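Secreted protein ASP-2 (Necator americanus, PDB 1U53) is a secreted pathogenesis-related-1 (CAP family) protein of a human hookworm and a vaccine antigen, whose molecular activity is not firmly established. Local coordinates at residues E22-L27 with V159-G164. Numbering follows the deposited sequence.
Sequences EMHNSL and VVCQYG. Unlike the reference sequence in segment 22-27: Met23 (reference Leu).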
ATOM      1  N   GLU A  22      -5.221  -6.306   6.043  1.00 12.52           N
ATOM      2  CA  GLU A  22      -6.599  -5.793   6.261  1.00 13.60           C
ATOM      3  C   GLU A  22      -6.721  -4.288   6.048  1.00 12.57           C
ATOM      4  O   GLU A  22      -7.694  -3.834   5.410  1.00 12.98           O
ATOM      5  CB  GLU A  22      -7.048  -6.162   7.674  1.00 16.39           C
ATOM      6  CG  GLU A  22      -7.204  -7.670   7.741  1.00 20.96           C
ATOM      7  CD  GLU A  22      -7.492  -8.171   9.110  1.00 27.35           C
ATOM      8  OE1 GLU A  22      -7.748  -7.322   9.994  1.00 29.36           O
ATOM      9  OE2 GLU A  22      -7.441  -9.420   9.286  1.00 30.43           O
ATOM     10  N   MET A  23      -5.750  -3.533   6.563  1.00 11.81           N
ATOM     11  CA  MET A  23      -5.704  -2.080   6.383  1.00 13.33           C
ATOM     12  C   MET A  23      -5.590  -1.748   4.917  1.00 13.52           C
ATOM     13  O   MET A  23      -6.254  -0.858   4.413  1.00 11.70           O
ATOM     14  CB  MET A  23      -4.485  -1.456   7.055  1.00 16.17           C
ATOM     15  CG  MET A  23      -4.459  -1.560   8.474  1.00 21.79           C
ATOM     16  SD  MET A  23      -4.698  -0.015   9.359  1.00 25.42           S
ATOM     17  CE  MET A  23      -4.518   1.422   8.428  1.00 20.11           C
ATOM     18  N   HIS A  24      -4.717  -2.455   4.194  1.00 11.17           N
ATOM     19  CA  HIS A  24      -4.651  -2.136   2.755  1.00 10.19           C
ATOM     20  C   HIS A  24      -5.954  -2.391   2.029  1.00 10.70           C
ATOM     21  O   HIS A  24      -6.420  -1.555   1.226  1.00 11.51           O
ATOM     22  CB  HIS A  24      -3.511  -2.881   2.059  1.00  9.92           C
ATOM     23  CG  HIS A  24      -2.174  -2.200   2.201  1.00  9.05           C
ATOM     24  ND1 HIS A  24      -1.439  -2.190   3.368  1.00 10.32           N
ATOM     25  CD2 HIS A  24      -1.434  -1.531   1.282  1.00  8.92           C
ATOM     26  CE1 HIS A  24      -0.315  -1.512   3.173  1.00 10.12           C
ATOM     27  NE2 HIS A  24      -0.293  -1.104   1.907  1.00  8.65           N
ATOM     28  N   ASN A  25      -6.568  -3.554   2.283  1.00 10.68           N
ATOM     29  CA  ASN A  25      -7.828  -3.848   1.569  1.00 10.95           C
ATOM     30  C   ASN A  25      -8.979  -2.967   2.016  1.00 11.45           C
ATOM     31  O   ASN A  25      -9.802  -2.544   1.190  1.00 11.49           O
ATOM     32  CB  ASN A  25      -8.191  -5.306   1.668  1.00 12.94           C
ATOM     33  CG  ASN A  25      -7.384  -6.132   0.716  1.00 13.89           C
ATOM     34  OD1 ASN A  25      -7.093  -5.681  -0.379  1.00 13.41           O
ATOM     35  ND2 ASN A  25      -6.978  -7.331   1.145  1.00 14.61           N
ATOM     36  N   SER A  26      -8.998  -2.641   3.300  1.00 11.99           N
ATOM     37  CA  SER A  26     -10.005  -1.721   3.833  1.00 11.71           C
ATOM     38  C   SER A  26      -9.941  -0.353   3.135  1.00 11.88           C
ATOM     39  O   SER A  26     -10.942   0.210   2.758  1.00 13.69           O
ATOM     40  CB  SER A  26      -9.716  -1.487   5.315  1.00 14.89           C
ATOM     41  OG  SER A  26     -10.599  -0.520   5.884  1.00 21.13           O
ATOM     42  N   LEU A  27      -8.748   0.199   3.045  1.00 10.77           N
ATOM     43  CA  LEU A  27      -8.571   1.530   2.502  1.00  9.18           C
ATOM     44  C   LEU A  27      -8.758   1.512   0.989  1.00  9.96           C
ATOM     45  O   LEU A  27      -9.367   2.458   0.438  1.00 11.77           O
ATOM     46  CB  LEU A  27      -7.176   2.040   2.904  1.00 11.01           C
ATOM     47  CG  LEU A  27      -7.036   2.310   4.405  1.00 10.71           C
ATOM     48  CD1 LEU A  27      -5.582   2.523   4.828  1.00 12.86           C
ATOM     49  CD2 LEU A  27      -7.843   3.537   4.792  1.00 10.86           C
ATOM     50  N   VAL A 159       9.794   0.247   8.857  1.00 10.29           N
ATOM     51  CA  VAL A 159       8.734  -0.545   8.217  1.00 10.09           C
ATOM     52  C   VAL A 159       8.922  -0.436   6.735  1.00  9.05           C
ATOM     53  O   VAL A 159       9.020   0.672   6.188  1.00  9.91           O
ATOM     54  CB  VAL A 159       7.350   0.044   8.540  1.00  9.70           C
ATOM     55  CG1 VAL A 159       6.231  -0.669   7.801  1.00 11.87           C
ATOM     56  CG2 VAL A 159       7.116   0.031  10.080  1.00 12.47           C
ATOM     57  N   VAL A 160       8.890  -1.569   6.077  1.00 11.18           N
ATOM     58  CA  VAL A 160       8.942  -1.599   4.630  1.00 10.02           C
ATOM     59  C   VAL A 160       7.827  -2.490   4.138  1.00 10.82           C
ATOM     60  O   VAL A 160       7.711  -3.628   4.569  1.00 11.43           O
ATOM     61  CB  VAL A 160      10.302  -2.206   4.187  1.00 11.39           C
ATOM     62  CG1 VAL A 160      10.412  -2.309   2.646  1.00 13.13           C
ATOM     63  CG2 VAL A 160      11.447  -1.353   4.681  1.00 12.44           C
ATOM     64  N   CYS A 161       7.001  -1.991   3.205  1.00 10.11           N
ATOM     65  CA  CYS A 161       6.082  -2.867   2.459  1.00  8.94           C
ATOM     66  C   CYS A 161       6.480  -2.913   0.983  1.00  9.71           C
ATOM     67  O   CYS A 161       6.901  -1.890   0.432  1.00 10.75           O
ATOM     68  CB  CYS A 161       4.653  -2.331   2.502  1.00  8.87           C
ATOM     69  SG  CYS A 161       3.839  -2.655   4.092  1.00 11.46           S
ATOM     70  N   GLN A 162       6.390  -4.079   0.359  1.00 10.15           N
ATOM     71  CA  GLN A 162       6.589  -4.119  -1.094  1.00 10.32           C
ATOM     72  C   GLN A 162       5.305  -4.627  -1.756  1.00 10.92           C
ATOM     73  O   GLN A 162       4.468  -5.229  -1.109  1.00 12.29           O
ATOM     74  CB  GLN A 162       7.843  -4.927  -1.493  1.00  9.20           C
ATOM     75  CG  GLN A 162       9.094  -4.129  -1.141  1.00 10.56           C
ATOM     76  CD  GLN A 162      10.415  -4.895  -1.249  1.00 11.47           C
ATOM     77  OE1 GLN A 162      10.421  -6.055  -1.645  1.00 12.97           O
ATOM     78  NE2 GLN A 162      11.546  -4.226  -0.919  1.00 11.49           N
ATOM     79  N   TYR A 163       5.200  -4.390  -3.069  1.00  9.68           N
ATOM     80  CA  TYR A 163       3.916  -4.391  -3.787  1.00  9.47           C
ATOM     81  C   TYR A 163       4.117  -5.019  -5.168  1.00 10.28           C
ATOM     82  O   TYR A 163       4.963  -4.518  -5.962  1.00 12.45           O
ATOM     83  CB  TYR A 163       3.511  -2.921  -3.994  1.00 10.23           C
ATOM     84  CG  TYR A 163       3.141  -2.244  -2.698  1.00  9.08           C
ATOM     85  CD1 TYR A 163       1.823  -2.248  -2.252  1.00  9.06           C
ATOM     86  CD2 TYR A 163       4.096  -1.557  -1.950  1.00 10.48           C
ATOM     87  CE1 TYR A 163       1.492  -1.615  -1.023  1.00  9.52           C
ATOM     88  CE2 TYR A 163       3.765  -0.909  -0.721  1.00 10.66           C
ATOM     89  CZ  TYR A 163       2.479  -0.909  -0.304  1.00 10.29           C
ATOM     90  OH  TYR A 163       2.204  -0.303   0.905  1.00 10.48           O
ATOM     91  N   GLY A 164       3.363  -6.087  -5.452  1.00 10.49           N
ATOM     92  CA  GLY A 164       3.427  -6.837  -6.756  1.00 13.47           C
ATOM     93  C   GLY A 164       2.129  -6.745  -7.512  1.00 13.49           C
ATOM     94  O   GLY A 164       1.131  -7.103  -6.941  1.00 13.47           O
TER
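His24 and Tyr163 meet through one hydrogen bond. His24 NE2 and Tyr163 OH lie 2.8 Å apart, with an angle of 153°, and the proton may come from either side. The hydroxyl sits at the edge of the imidazole, near its plane. The other ring nitrogen, ND1, makes a hydrogen bond back to Phe20 O, one helical turn earlier. Hydrogen bonds at both nitrogens fix the rotation of this buried ring. Tyr163 OH has a second hydrogen bond, with Asn86 ND2, so the hydroxyl links the helix to strand 84-90 as well.

The rings also touch. They form an oblique pair, with planes tilted by 48° and centroids 5.5 Å apart. His24 CD2 comes to the tyrosine edge, in its plane, 3.7 Å from Tyr163 CE1. In Tyr163, a chi1 of -69° sets CG opposite the carbonyl carbon. From there the ring and its para hydroxyl reach across to His24, and the two side chains cross at about a right angle.

Sulfur supplies the third element. Cys161 SG lies 4.4 Å from His24 CE1 and approaches the imidazole obliquely. This sulfur is held in a disulfide with Cys148, which ties together two adjacent antiparallel strands.

The contact is deeply buried near the middle of the chain. It joins helix 14-32 to strand 157-164, an inner strand of the mixed sheet in the alpha-beta-alpha sandwich of the CAP domain. Trp108 of helix 97-109 packs on Cys161 and Tyr163, while Met138 of helix 133-138 touches both His24 and Tyr163.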